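Local coordinates for protein lipase, class 3 (Penicillium roqueforti FM164, PDB 6L7N) that probably hydrolyses the ester bonds of acylglycerols, as a fungal class 3 lipase with the alpha/beta-hydrolase fold, at residues A[28-33]-A[51-56]; A[69-74]-A[134-139]; A[95-100]-A[109-114]; A[204-209]-A[251-256]; A[218-223]-A[233-238]. One frame throughout, in Å; residues are numbered along the deposited sequence.

Contact 1. Residues A[28-33]-A[51-56]; sequences YTAQVG and ATVFYD
Asp56 meets the loop after helix 25-28 along its whole short side chain. Its CB rests 3.2 Å from Tyr28 O. With chi1 at 45°, CG falls between the backbone N and the carbonyl carbon, which keeps it beside Tyr28 O, again at 3.2 Å, and lets OD2 turn toward Ala30. At the tip, OD2 lies 2.6 Å from Ala30 O and 3.8 Å from Ala30 CB; a short side chain suits a site this close to the loop backbone. Farther on, Gly33 N donates to Val53 O (2.8 Å, 171°), nearly straight, and Val32 CG2 comes to 3.2 Å from Phe54 O. Glycine suits position 33 because its positive phi would jam a CB against the preceding carbonyl oxygen. Strand 52-57, which pairs with strand 66-72 on its other edge, thus keeps the loop against it. The carboxyl group of Asp56 lies among main-chain carbonyl oxygens, those of Tyr28 and Ala30, which would probably make a full negative charge less comfortable there.

Contact 2. Residues A[69-74]-A[134-139]; sequences IAVDHA and SQNPGY
Tyr139 turns the edge of its ring to Val71, whose CG1 lies near the ring plane, 3.8 Å from Tyr139 CE2, the two side chains crossing at about a right angle. Beyond that edge the phenol continues to His73, where Tyr139 OH and His73 ND1 share a hydrogen bond of 2.7 Å (161°) in which either could be the donor. The hydroxyl lies in the plane of the imidazole, while the two rings are tilted by 69°. His73 reaches this point with CG beside its backbone N (chi1 -64°), which also sets one face of its ring over Val71 CG1. Asn136 completes the group: its OD1 is 3.5 Å from His73 CE1, and its ND2 packs 3.7 Å from Val71 CG2. That same ND2 donates to Ala132 O in the last turn of helix 112-135, so the amide's rotation is fixed with OD1 turned to the histidine. Valine suits the buried end of strand 66-72, and tyrosine, closing the type I turn 136-139, spans apolar and polar neighbours at once. The short, nearly straight bond between ND1 and OH helps fix how both rings are turned, and the CE1 edge facing an amide oxygen is compatible with the weakly polar C-H of an imidazole.

Contact 3. Residues A[95-100]-A[109-114]; sequences AIFVYT and LADLGF
Thr100, Leu112 and Leu109 carry most of the surface buried here. Thr100 pairs with Ala110 in both directions: its N donates to Ala110 O and its O accepts from Ala110 N, each at 2.8 Å, which makes it the hydrogen-bonded pair of a very short antiparallel hairpin. A beta-branched residue suits this extended site. Its OG1 lies trans to the backbone N (chi1 -165°), leaving CG2 turned in over Ala110 O at 3.6 Å, while CB meets Leu112 CD1 at 3.8 Å. Leu112 divides its two methyls: CD1 goes to Thr100, and CD2 lies alongside Val98 CG1 at 4.0 Å, the two side chains pointing the same way. Its backbone N also donates to Val98 O (2.7 Å), prolonging the ladder into the first turn of the helix. On the hairpin's other flank Leu109 crosses Tyr99 at about a right angle, with CB 3.9 Å from Tyr99 CD1. Between the leucines Asp111 serves as N-cap, its OD1 accepting from Phe114 N (3.2 Å) through the anti lone pair; aspartate is well suited to a helix start, where amide hydrogens lack backbone acceptors. The hairpin thus leads directly into helix 112-135, with Ala110 and Phe114 packed on Leu155 of helix 148-161 and Tyr99 stacked on Tyr213 of strand 213-214.

Contact 4. Residues A[204-209]-A[251-256]; sequences PKLPLL and GLPSLE
Near-trans torsions from chi2 to chi4 (175°, 177° and -170°) stretch Lys205 along the chain at Gly251-Pro253, after chi1 has placed CG beside the backbone N. Lysine suits the site because its methylenes serve as an apolar rod and its end as a donor. CD packs 3.9 Å from Pro253 CB, and NZ donates to Gly251 O at 2.7 Å from above the carbonyl plane, not along a lone pair. Thr250 OG1 also bonds to NZ, and a water 2.8 Å from Lys205 NZ accepts from it and from Ser254 N, so three partners hold the buried ammonium. Pro253, rigid and apolar, fills the angle between three side chains: besides Lys205, its CG meets Leu206 CG at 4.0 Å and its CD meets Leu208 CD2 at 3.9 Å. Leu208 CD2 then touches Leu252 CD2 at 4.1 Å, the two leucines crossing at about a right angle. Leu206 in turn packs on Trp91 of helix 88-94. Gly251, with positive phi, lets the chain leave helix 246-249. The 204-209 loop follows strand 193-198 near what is probably a Ser-His-Asp triad, consistent with the loops at the C-terminal ends of alpha/beta-hydrolase strands that surround the active site.

Contact 5. Residues A[218-223]-A[233-238]; sequences PEYWIT and SDIKVI
Trp221 and Glu219 flank Ile238 on one face of a hairpin: Ile238 CD1 lies 3.5 Å from Trp221 CB and 3.7 Å from Glu219 OE1. Isoleucine reaches both because its longer branch runs along the strand. Just past the strand end, Thr223 CG2 sits 3.9 Å above the centre of the Trp221 ring, and Lys236 NZ makes a weak bond to Thr223 OG1. The reverse face holds Tyr220, Val237, Ile222 and Ile235. Tyr220 has Val237 CG1 above one ring face, offset toward the rim, while Ile235 CG2 lies in the ring plane, 3.9 Å from CD1. Beneath these side chains the backbones are joined by five hydrogen bonds; two run both ways between Glu219 and Ile238, two between Trp221 and Lys236, and Thr223 N donates to Asp234 O at 2.8 Å. Further out, strand 193-198 and the loop after it position the first shell. Trp221, trans at chi1 (-174°), swings its indole so that NE1 donates to Thr199 O, and Glu219 OE2 is bonded by Thr197 OG1 and Asn247 N, giving a buried carboxylate two partners. Phe12 meets Tyr220 edge-to-face. With strand directions 152° apart, the pair forms a twisted beta hairpin in which 235-238 adds an antiparallel edge strand to 219-222, the last of the parallel strands that an alpha/beta-hydrolase fold is built on.

Overall arrangement
Contacts 1 and 5 reach the two outermost strands of the mixed sheet, 52-57 and 235-238, with centres about 33 Å apart on opposite sides of the molecule. Contact 2 adjoins contact 1 (centres about 13 Å apart) through the paired strands 52-57 and 66-72. It meets the C-terminal end of helix 112-135, whose other end starts in contact 3, about 33 Å away and, in sequence, between contact 2's segments. Contact 3 touches contact 4, where Phe97 packs on Pro207. Along the chain contact 5 falls between the segments of contact 4; in space their centres lie about 17 Å apart, without touching. Contacts 1, 2 and 5 finish the sheet's ends; 3 and 4 organise loops, 4 near the probable triad.

Contact 1. Residues A[28-33]-A[51-56]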
# COMPACT_ATOMS: atom_id res chain seq x y z
N TYR A 28 -1.15 -14.16 -7.45
CA TYR A 28 -0.98 -13.26 -8.57
C TYR A 28 -0.68 -13.98 -9.88
O TYR A 28 -0.56 -13.33 -10.92
CB TYR A 28 0.09 -12.19 -8.27
CG TYR A 28 1.52 -12.64 -8.00
CD1 TYR A 28 2.33 -13.10 -9.02
CD2 TYR A 28 2.06 -12.52 -6.72
CE1 TYR A 28 3.66 -13.47 -8.77
CE2 TYR A 28 3.38 -12.90 -6.46
CZ TYR A 28 4.17 -13.37 -7.49
OH TYR A 28 5.48 -13.73 -7.25
N THR A 29 -0.61 -15.31 -9.88
CA THR A 29 -0.65 -16.09 -11.11
C THR A 29 -1.91 -16.93 -11.21
O THR A 29 -1.98 -17.84 -12.04
CB THR A 29 0.57 -17.00 -11.23
OG1 THR A 29 0.45 -18.06 -10.27
CG2 THR A 29 1.86 -16.22 -11.00
N ALA A 30 -2.90 -16.66 -10.36
CA ALA A 30 -4.11 -17.46 -10.35
C ALA A 30 -4.90 -17.26 -11.64
O ALA A 30 -4.79 -16.25 -12.34
CB ALA A 30 -4.97 -17.11 -9.13
N GLN A 31 -5.70 -18.27 -11.96
CA GLN A 31 -6.61 -18.19 -13.09
C GLN A 31 -7.83 -17.37 -12.72
O GLN A 31 -8.26 -17.34 -11.56
CB GLN A 31 -7.02 -19.58 -13.56
CG GLN A 31 -5.94 -20.26 -14.39
CD GLN A 31 -5.59 -19.45 -15.63
OE1 GLN A 31 -6.47 -18.93 -16.32
NE2 GLN A 31 -4.30 -19.32 -15.91
N VAL A 32 -8.38 -16.67 -13.72
CA VAL A 32 -9.59 -15.87 -13.53
C VAL A 32 -10.63 -16.69 -12.80
O VAL A 32 -10.94 -17.82 -13.20
CB VAL A 32 -10.11 -15.36 -14.89
CG1 VAL A 32 -11.58 -14.97 -14.77
CG2 VAL A 32 -9.30 -14.18 -15.36
N GLY A 33 -11.16 -16.14 -11.71
CA GLY A 33 -12.21 -16.78 -10.95
C GLY A 33 -11.73 -17.61 -9.78
O GLY A 33 -12.54 -17.97 -8.93
N ALA A 51 -13.62 -13.78 -1.65
CA ALA A 51 -13.14 -12.97 -2.77
C ALA A 51 -12.36 -13.80 -3.79
O ALA A 51 -11.59 -14.69 -3.44
CB ALA A 51 -12.26 -11.85 -2.21
N THR A 52 -12.58 -13.49 -5.08
CA THR A 52 -11.99 -14.21 -6.21
C THR A 52 -11.20 -13.26 -7.11
O THR A 52 -11.48 -12.06 -7.19
CB THR A 52 -13.07 -14.89 -7.06
OG1 THR A 52 -13.93 -13.90 -7.63
CG2 THR A 52 -13.90 -15.82 -6.20
N VAL A 53 -10.21 -13.81 -7.81
CA VAL A 53 -9.34 -13.00 -8.65
C VAL A 53 -10.03 -12.69 -9.98
O VAL A 53 -10.43 -13.60 -10.71
CB VAL A 53 -8.00 -13.71 -8.90
CG1 VAL A 53 -7.20 -12.95 -9.96
CG2 VAL A 53 -7.23 -13.81 -7.61
N PHE A 54 -10.14 -11.38 -10.31
CA PHE A 54 -10.58 -10.99 -11.64
C PHE A 54 -9.45 -10.94 -12.65
O PHE A 54 -9.61 -11.39 -13.79
CB PHE A 54 -11.23 -9.63 -11.60
CG PHE A 54 -12.67 -9.71 -11.41
CD1 PHE A 54 -13.51 -9.81 -12.48
CD2 PHE A 54 -13.21 -9.69 -10.18
CE1 PHE A 54 -14.89 -9.90 -12.29
CE2 PHE A 54 -14.61 -9.77 -10.00
CZ PHE A 54 -15.43 -9.90 -11.06
N TYR A 55 -8.34 -10.34 -12.24
CA TYR A 55 -7.19 -10.21 -13.09
C TYR A 55 -5.97 -10.29 -12.20
O TYR A 55 -6.05 -10.01 -11.01
CB TYR A 55 -7.17 -8.88 -13.86
CG TYR A 55 -8.34 -8.66 -14.79
CD1 TYR A 55 -8.39 -9.29 -16.03
CD2 TYR A 55 -9.38 -7.81 -14.45
CE1 TYR A 55 -9.44 -9.09 -16.90
CE2 TYR A 55 -10.45 -7.61 -15.31
CZ TYR A 55 -10.47 -8.25 -16.53
OH TYR A 55 -11.53 -8.06 -17.40
N ASP A 56 -4.83 -10.67 -12.78
CA ASP A 56 -3.60 -10.57 -12.01
C ASP A 56 -2.43 -10.34 -12.94
O ASP A 56 -2.53 -10.46 -14.17
CB ASP A 56 -3.35 -11.81 -11.14
CG ASP A 56 -3.60 -13.10 -11.86
OD1 ASP A 56 -3.27 -13.20 -13.07
OD2 ASP A 56 -4.13 -14.02 -11.19

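Contact 2. Residues A[69-74]-A[134-139]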
# COMPACT_ATOMS: atom_id res chain seq x y z
N ILE A 69 -6.37 -7.78 -9.28
CA ILE A 69 -7.68 -7.18 -9.08
C ILE A 69 -8.63 -8.30 -8.69
O ILE A 69 -8.79 -9.27 -9.46
CB ILE A 69 -8.18 -6.44 -10.33
CG1 ILE A 69 -7.12 -5.45 -10.84
CG2 ILE A 69 -9.53 -5.79 -10.07
CD1 ILE A 69 -7.53 -4.74 -12.13
N ALA A 70 -9.23 -8.18 -7.51
CA ALA A 70 -10.19 -9.16 -7.00
C ALA A 70 -11.50 -8.47 -6.66
O ALA A 70 -11.56 -7.24 -6.55
CB ALA A 70 -9.66 -9.87 -5.75
N VAL A 71 -12.56 -9.25 -6.51
CA VAL A 71 -13.86 -8.72 -6.13
C VAL A 71 -14.30 -9.37 -4.83
O VAL A 71 -14.25 -10.60 -4.70
CB VAL A 71 -14.92 -8.90 -7.23
CG1 VAL A 71 -16.30 -8.73 -6.62
CG2 VAL A 71 -14.74 -7.84 -8.35
N ASP A 72 -14.74 -8.54 -3.89
CA ASP A 72 -15.17 -8.92 -2.55
C ASP A 72 -16.65 -8.58 -2.47
O ASP A 72 -17.03 -7.41 -2.32
CB ASP A 72 -14.33 -8.14 -1.53
CG ASP A 72 -14.74 -8.39 -0.10
OD1 ASP A 72 -15.85 -8.92 0.16
OD2 ASP A 72 -13.92 -8.03 0.76
N HIS A 73 -17.49 -9.61 -2.61
CA HIS A 73 -18.94 -9.43 -2.53
C HIS A 73 -19.43 -9.25 -1.11
O HIS A 73 -20.53 -8.71 -0.91
CB HIS A 73 -19.64 -10.63 -3.17
CG HIS A 73 -19.38 -10.77 -4.64
ND1 HIS A 73 -19.83 -9.85 -5.56
CD2 HIS A 73 -18.68 -11.70 -5.34
CE1 HIS A 73 -19.44 -10.22 -6.77
NE2 HIS A 73 -18.74 -11.33 -6.66
N ALA A 74 -18.67 -9.69 -0.12
CA ALA A 74 -19.07 -9.46 1.26
C ALA A 74 -18.98 -7.98 1.61
O ALA A 74 -19.90 -7.43 2.24
CB ALA A 74 -18.21 -10.30 2.21
N SER A 134 -17.69 -1.91 -14.00
CA SER A 134 -18.95 -2.01 -14.72
C SER A 134 -19.73 -3.24 -14.30
O SER A 134 -20.96 -3.19 -14.19
CB SER A 134 -18.70 -2.02 -16.23
OG SER A 134 -19.82 -2.54 -16.92
N GLN A 135 -19.03 -4.36 -14.07
CA GLN A 135 -19.71 -5.58 -13.64
C GLN A 135 -20.17 -5.52 -12.19
O GLN A 135 -21.00 -6.35 -11.79
CB GLN A 135 -18.81 -6.81 -13.82
CG GLN A 135 -18.33 -7.07 -15.24
CD GLN A 135 -17.00 -7.77 -15.25
OE1 GLN A 135 -16.42 -7.98 -14.19
NE2 GLN A 135 -16.52 -8.17 -16.42
N ASN A 136 -19.65 -4.57 -11.40
CA ASN A 136 -20.03 -4.41 -9.99
C ASN A 136 -20.26 -2.93 -9.69
O ASN A 136 -19.48 -2.31 -8.95
CB ASN A 136 -18.94 -4.98 -9.08
CG ASN A 136 -18.73 -6.46 -9.29
OD1 ASN A 136 -19.43 -7.30 -8.70
ND2 ASN A 136 -17.78 -6.80 -10.14
N PRO A 137 -21.36 -2.35 -10.18
CA PRO A 137 -21.48 -0.88 -10.23
C PRO A 137 -21.57 -0.20 -8.87
O PRO A 137 -21.15 0.96 -8.76
CB PRO A 137 -22.77 -0.67 -11.04
CG PRO A 137 -23.57 -1.92 -10.81
CD PRO A 137 -22.54 -3.02 -10.77
N GLY A 138 -22.13 -0.84 -7.86
CA GLY A 138 -22.26 -0.21 -6.56
C GLY A 138 -21.07 -0.41 -5.65
O GLY A 138 -21.13 -0.05 -4.47
N TYR A 139 -19.98 -0.96 -6.17
CA TYR A 139 -18.85 -1.35 -5.35
C TYR A 139 -17.84 -0.21 -5.26
O TYR A 139 -17.66 0.57 -6.21
CB TYR A 139 -18.16 -2.60 -5.90
CG TYR A 139 -18.88 -3.90 -5.57
CD1 TYR A 139 -20.23 -3.91 -5.24
CD2 TYR A 139 -18.20 -5.11 -5.58
CE1 TYR A 139 -20.89 -5.09 -4.94
CE2 TYR A 139 -18.86 -6.31 -5.28
CZ TYR A 139 -20.20 -6.29 -4.96
OH TYR A 139 -20.85 -7.48 -4.67

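Contact 3. Residues A[95-100]-A[109-114]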
# COMPACT_ATOMS: atom_id res chain seq x y z
N ALA A 95 19.55 2.04 -1.92
CA ALA A 95 18.79 2.61 -3.02
C ALA A 95 19.03 4.11 -3.13
O ALA A 95 19.11 4.82 -2.12
CB ALA A 95 17.29 2.34 -2.87
N ILE A 96 19.19 4.55 -4.36
CA ILE A 96 19.28 5.94 -4.75
C ILE A 96 17.91 6.35 -5.27
O ILE A 96 17.23 5.56 -5.93
CB ILE A 96 20.38 6.10 -5.81
CG1 ILE A 96 21.76 6.05 -5.15
CG2 ILE A 96 20.20 7.33 -6.63
CD1 ILE A 96 21.80 6.71 -3.81
N PHE A 97 17.49 7.56 -4.97
CA PHE A 97 16.19 8.02 -5.44
C PHE A 97 16.36 9.04 -6.56
O PHE A 97 17.45 9.60 -6.74
CB PHE A 97 15.40 8.57 -4.26
CG PHE A 97 15.35 7.60 -3.11
CD1 PHE A 97 14.77 6.35 -3.29
CD2 PHE A 97 15.98 7.88 -1.91
CE1 PHE A 97 14.74 5.42 -2.25
CE2 PHE A 97 15.98 6.95 -0.87
CZ PHE A 97 15.35 5.72 -1.04
N VAL A 98 15.31 9.23 -7.36
CA VAL A 98 15.33 10.18 -8.48
C VAL A 98 13.93 10.77 -8.62
O VAL A 98 12.93 10.04 -8.57
CB VAL A 98 15.77 9.53 -9.81
CG1 VAL A 98 15.75 10.55 -10.94
CG2 VAL A 98 17.13 8.86 -9.71
N TYR A 99 13.84 12.09 -8.80
CA TYR A 99 12.56 12.71 -9.06
C TYR A 99 12.10 12.46 -10.50
O TYR A 99 12.91 12.25 -11.41
CB TYR A 99 12.62 14.22 -8.85
CG TYR A 99 12.78 14.66 -7.42
CD1 TYR A 99 11.74 14.51 -6.51
CD2 TYR A 99 13.96 15.23 -6.99
CE1 TYR A 99 11.88 14.92 -5.21
CE2 TYR A 99 14.10 15.65 -5.69
CZ TYR A 99 13.07 15.48 -4.80
OH TYR A 99 13.23 15.90 -3.50
N THR A 100 10.78 12.54 -10.70
CA THR A 100 10.21 12.58 -12.04
C THR A 100 8.87 13.31 -11.99
O THR A 100 8.25 13.43 -10.93
CB THR A 100 10.02 11.19 -12.65
OG1 THR A 100 9.79 11.32 -14.06
CG2 THR A 100 8.80 10.49 -12.05
N LEU A 109 6.03 16.20 -8.07
CA LEU A 109 7.09 15.31 -8.51
C LEU A 109 6.96 14.01 -7.74
O LEU A 109 6.67 14.04 -6.54
CB LEU A 109 8.50 15.88 -8.27
CG LEU A 109 8.86 17.17 -9.02
CD1 LEU A 109 10.17 17.73 -8.48
CD2 LEU A 109 8.93 16.94 -10.52
N ALA A 110 7.19 12.89 -8.41
CA ALA A 110 7.12 11.57 -7.80
C ALA A 110 8.48 10.90 -7.85
O ALA A 110 9.37 11.27 -8.61
CB ALA A 110 6.08 10.67 -8.50
N ASP A 111 8.64 9.89 -7.00
CA ASP A 111 9.80 9.02 -7.04
C ASP A 111 9.79 8.22 -8.33
O ASP A 111 8.81 7.53 -8.64
CB ASP A 111 9.79 8.05 -5.85
CG ASP A 111 10.94 7.11 -5.88
OD1 ASP A 111 10.92 6.06 -6.58
OD2 ASP A 111 11.91 7.43 -5.18
N LEU A 112 10.90 8.28 -9.07
CA LEU A 112 10.91 7.71 -10.42
C LEU A 112 10.68 6.20 -10.41
O LEU A 112 9.99 5.67 -11.29
CB LEU A 112 12.25 8.03 -11.09
CG LEU A 112 12.47 7.34 -12.44
CD1 LEU A 112 11.43 7.80 -13.46
CD2 LEU A 112 13.89 7.57 -12.93
N GLY A 113 11.28 5.48 -9.46
CA GLY A 113 11.13 4.03 -9.46
C GLY A 113 9.69 3.61 -9.28
O GLY A 113 9.16 2.77 -10.03
N PHE A 114 9.02 4.19 -8.29
CA PHE A 114 7.65 3.81 -7.99
C PHE A 114 6.71 4.21 -9.13
O PHE A 114 5.86 3.42 -9.56
CB PHE A 114 7.20 4.44 -6.68
CG PHE A 114 8.07 4.11 -5.50
CD1 PHE A 114 8.63 2.84 -5.36
CD2 PHE A 114 8.30 5.04 -4.50
CE1 PHE A 114 9.42 2.53 -4.27
CE2 PHE A 114 9.10 4.73 -3.40
CZ PHE A 114 9.66 3.47 -3.29

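Contact 4. Residues A[204-209]-A[251-256]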
# COMPACT_ATOMS: atom_id res chain seq x y z
N PRO A 204 9.29 3.35 5.98
CA PRO A 204 8.54 4.62 5.86
C PRO A 204 9.38 5.86 6.12
O PRO A 204 8.85 6.97 6.00
CB PRO A 204 7.44 4.49 6.91
CG PRO A 204 7.26 3.01 7.08
CD PRO A 204 8.64 2.45 6.95
N LYS A 205 10.64 5.72 6.52
CA LYS A 205 11.48 6.89 6.75
C LYS A 205 12.18 7.36 5.48
O LYS A 205 12.84 8.41 5.50
CB LYS A 205 12.51 6.59 7.84
CG LYS A 205 11.88 6.17 9.17
CD LYS A 205 12.94 5.77 10.17
CE LYS A 205 12.36 5.41 11.52
NZ LYS A 205 13.47 5.27 12.54
N LEU A 206 12.03 6.63 4.38
CA LEU A 206 12.73 6.89 3.14
C LEU A 206 11.76 7.11 1.99
O LEU A 206 10.65 6.56 1.99
CB LEU A 206 13.69 5.74 2.80
CG LEU A 206 14.94 5.67 3.70
CD1 LEU A 206 15.63 4.31 3.64
CD2 LEU A 206 15.95 6.77 3.37
N PRO A 207 12.12 7.95 1.01
CA PRO A 207 13.28 8.86 1.08
C PRO A 207 13.14 9.90 2.20
O PRO A 207 12.07 10.04 2.74
CB PRO A 207 13.28 9.54 -0.29
CG PRO A 207 12.55 8.61 -1.19
CD PRO A 207 11.54 7.88 -0.34
N LEU A 208 14.23 10.59 2.55
CA LEU A 208 14.22 11.46 3.72
C LEU A 208 13.48 12.76 3.46
O LEU A 208 13.42 13.25 2.33
CB LEU A 208 15.65 11.79 4.14
CG LEU A 208 16.52 10.56 4.38
CD1 LEU A 208 17.98 10.97 4.52
CD2 LEU A 208 16.04 9.81 5.62
N LEU A 209 12.93 13.33 4.53
CA LEU A 209 12.41 14.69 4.45
C LEU A 209 13.44 15.62 3.86
O LEU A 209 13.12 16.45 2.99
CB LEU A 209 11.99 15.19 5.84
CG LEU A 209 10.65 14.70 6.36
CD1 LEU A 209 10.43 15.21 7.77
CD2 LEU A 209 9.56 15.15 5.43
N GLY A 251 13.67 8.56 14.67
CA GLY A 251 15.06 8.72 14.29
C GLY A 251 15.31 8.33 12.85
O GLY A 251 14.44 7.81 12.15
N LEU A 252 16.53 8.61 12.41
CA LEU A 252 16.93 8.26 11.05
C LEU A 252 16.84 6.74 10.87
O LEU A 252 16.91 5.99 11.84
CB LEU A 252 18.34 8.75 10.75
CG LEU A 252 18.47 10.26 10.53
CD1 LEU A 252 19.93 10.68 10.34
CD2 LEU A 252 17.63 10.68 9.34
N PRO A 253 16.65 6.27 9.63
CA PRO A 253 16.40 4.83 9.44
C PRO A 253 17.63 4.00 9.74
O PRO A 253 18.75 4.36 9.37
CB PRO A 253 16.01 4.74 7.95
CG PRO A 253 16.58 5.96 7.33
CD PRO A 253 16.47 7.03 8.39
N SER A 254 17.42 2.87 10.41
CA SER A 254 18.48 1.93 10.77
C SER A 254 18.07 0.53 10.35
O SER A 254 16.98 0.07 10.70
CB SER A 254 18.76 1.95 12.27
OG SER A 254 19.41 3.16 12.67
N LEU A 255 18.94 -0.16 9.61
CA LEU A 255 18.68 -1.55 9.24
C LEU A 255 18.46 -2.43 10.47
O LEU A 255 17.76 -3.46 10.38
CB LEU A 255 19.85 -2.11 8.42
CG LEU A 255 19.99 -1.80 6.93
CD1 LEU A 255 21.18 -2.56 6.38
CD2 LEU A 255 18.73 -2.18 6.19
N GLU A 256 19.04 -2.07 11.62
CA GLU A 256 18.81 -2.88 12.81
C GLU A 256 17.36 -2.84 13.26
O GLU A 256 16.93 -3.71 14.04
CB GLU A 256 19.74 -2.41 13.94
CG GLU A 256 19.50 -0.98 14.35
CD GLU A 256 18.82 -0.87 15.70
OE1 GLU A 256 18.70 0.26 16.22
OE2 GLU A 256 18.40 -1.92 16.23
O HOH W 1 14.65 2.76 11.89

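Contact 5. Residues A[218-223]-A[233-238]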
# COMPACT_ATOMS: atom_id res chain seq x y z
N PRO A 218 -3.25 11.68 7.01
CA PRO A 218 -2.47 11.46 8.24
C PRO A 218 -1.64 10.17 8.22
O PRO A 218 -1.62 9.45 7.22
CB PRO A 218 -3.54 11.39 9.33
CG PRO A 218 -4.74 10.76 8.59
CD PRO A 218 -4.68 11.33 7.18
N GLU A 219 -0.97 9.92 9.34
CA GLU A 219 -0.19 8.71 9.58
C GLU A 219 -0.86 7.91 10.70
O GLU A 219 -1.15 8.46 11.76
CB GLU A 219 1.26 9.07 9.97
CG GLU A 219 2.08 7.92 10.58
CD GLU A 219 3.38 8.38 11.19
OE1 GLU A 219 3.63 9.60 11.22
OE2 GLU A 219 4.17 7.52 11.66
N TYR A 220 -1.11 6.63 10.45
CA TYR A 220 -1.61 5.71 11.47
C TYR A 220 -0.40 4.94 11.98
O TYR A 220 0.08 4.01 11.32
CB TYR A 220 -2.68 4.79 10.90
CG TYR A 220 -3.99 5.52 10.68
CD1 TYR A 220 -4.95 5.57 11.69
CD2 TYR A 220 -4.24 6.19 9.50
CE1 TYR A 220 -6.14 6.25 11.50
CE2 TYR A 220 -5.44 6.87 9.30
CZ TYR A 220 -6.38 6.90 10.31
OH TYR A 220 -7.58 7.57 10.14
N TRP A 221 0.10 5.35 13.14
CA TRP A 221 1.34 4.85 13.70
C TRP A 221 1.01 3.77 14.73
O TRP A 221 0.48 4.08 15.80
CB TRP A 221 2.11 6.00 14.34
CG TRP A 221 3.48 5.68 14.83
CD1 TRP A 221 4.35 4.73 14.35
CD2 TRP A 221 4.15 6.31 15.93
NE1 TRP A 221 5.52 4.75 15.08
CE2 TRP A 221 5.42 5.72 16.05
CE3 TRP A 221 3.79 7.34 16.82
CZ2 TRP A 221 6.34 6.10 17.03
CZ3 TRP A 221 4.70 7.72 17.79
CH2 TRP A 221 5.96 7.11 17.88
N ILE A 222 1.28 2.52 14.38
CA ILE A 222 1.12 1.39 15.27
C ILE A 222 2.32 1.33 16.20
O ILE A 222 3.46 1.15 15.75
CB ILE A 222 0.98 0.08 14.48
CG1 ILE A 222 -0.07 0.24 13.37
CG2 ILE A 222 0.60 -1.07 15.40
CD1 ILE A 222 0.14 -0.68 12.21
N THR A 223 2.08 1.50 17.50
CA THR A 223 3.15 1.61 18.47
C THR A 223 3.42 0.30 19.20
O THR A 223 4.42 0.21 19.93
CB THR A 223 2.82 2.71 19.49
OG1 THR A 223 1.59 2.38 20.14
CG2 THR A 223 2.66 4.03 18.79
N SER A 233 -5.84 1.11 21.46
CA SER A 233 -4.93 2.08 22.05
C SER A 233 -3.51 1.98 21.49
O SER A 233 -2.63 2.69 21.97
CB SER A 233 -4.89 1.90 23.56
OG SER A 233 -4.49 0.58 23.88
N ASP A 234 -3.27 1.14 20.49
CA ASP A 234 -1.92 0.96 19.96
C ASP A 234 -1.68 1.71 18.65
O ASP A 234 -0.66 1.48 17.99
CB ASP A 234 -1.64 -0.53 19.76
CG ASP A 234 -1.54 -1.27 21.08
OD1 ASP A 234 -0.87 -0.75 22.00
OD2 ASP A 234 -2.14 -2.36 21.19
N ILE A 235 -2.59 2.59 18.25
CA ILE A 235 -2.45 3.37 17.02
C ILE A 235 -2.61 4.84 17.36
O ILE A 235 -3.63 5.24 17.94
CB ILE A 235 -3.46 2.94 15.95
CG1 ILE A 235 -3.35 1.44 15.65
CG2 ILE A 235 -3.22 3.73 14.66
CD1 ILE A 235 -4.29 0.97 14.58
N LYS A 236 -1.60 5.64 17.03
CA LYS A 236 -1.64 7.09 17.16
C LYS A 236 -1.81 7.70 15.78
O LYS A 236 -1.22 7.24 14.80
CB LYS A 236 -0.35 7.61 17.81
CG LYS A 236 0.10 6.81 19.01
CD LYS A 236 0.52 7.72 20.16
CE LYS A 236 1.36 6.95 21.17
NZ LYS A 236 0.84 5.56 21.39
N VAL A 237 -2.63 8.74 15.68
CA VAL A 237 -2.86 9.40 14.40
C VAL A 237 -2.05 10.70 14.39
O VAL A 237 -2.19 11.54 15.29
CB VAL A 237 -4.35 9.64 14.15
CG1 VAL A 237 -4.60 10.06 12.70
CG2 VAL A 237 -5.12 8.37 14.44
N ILE A 238 -1.16 10.83 13.41
CA ILE A 238 -0.27 11.99 13.29
C ILE A 238 -0.71 12.78 12.07
O ILE A 238 -0.82 12.23 10.97
CB ILE A 238 1.20 11.56 13.19
CG1 ILE A 238 1.64 10.93 14.51
CG2 ILE A 238 2.09 12.74 12.89
CD1 ILE A 238 1.85 9.47 14.42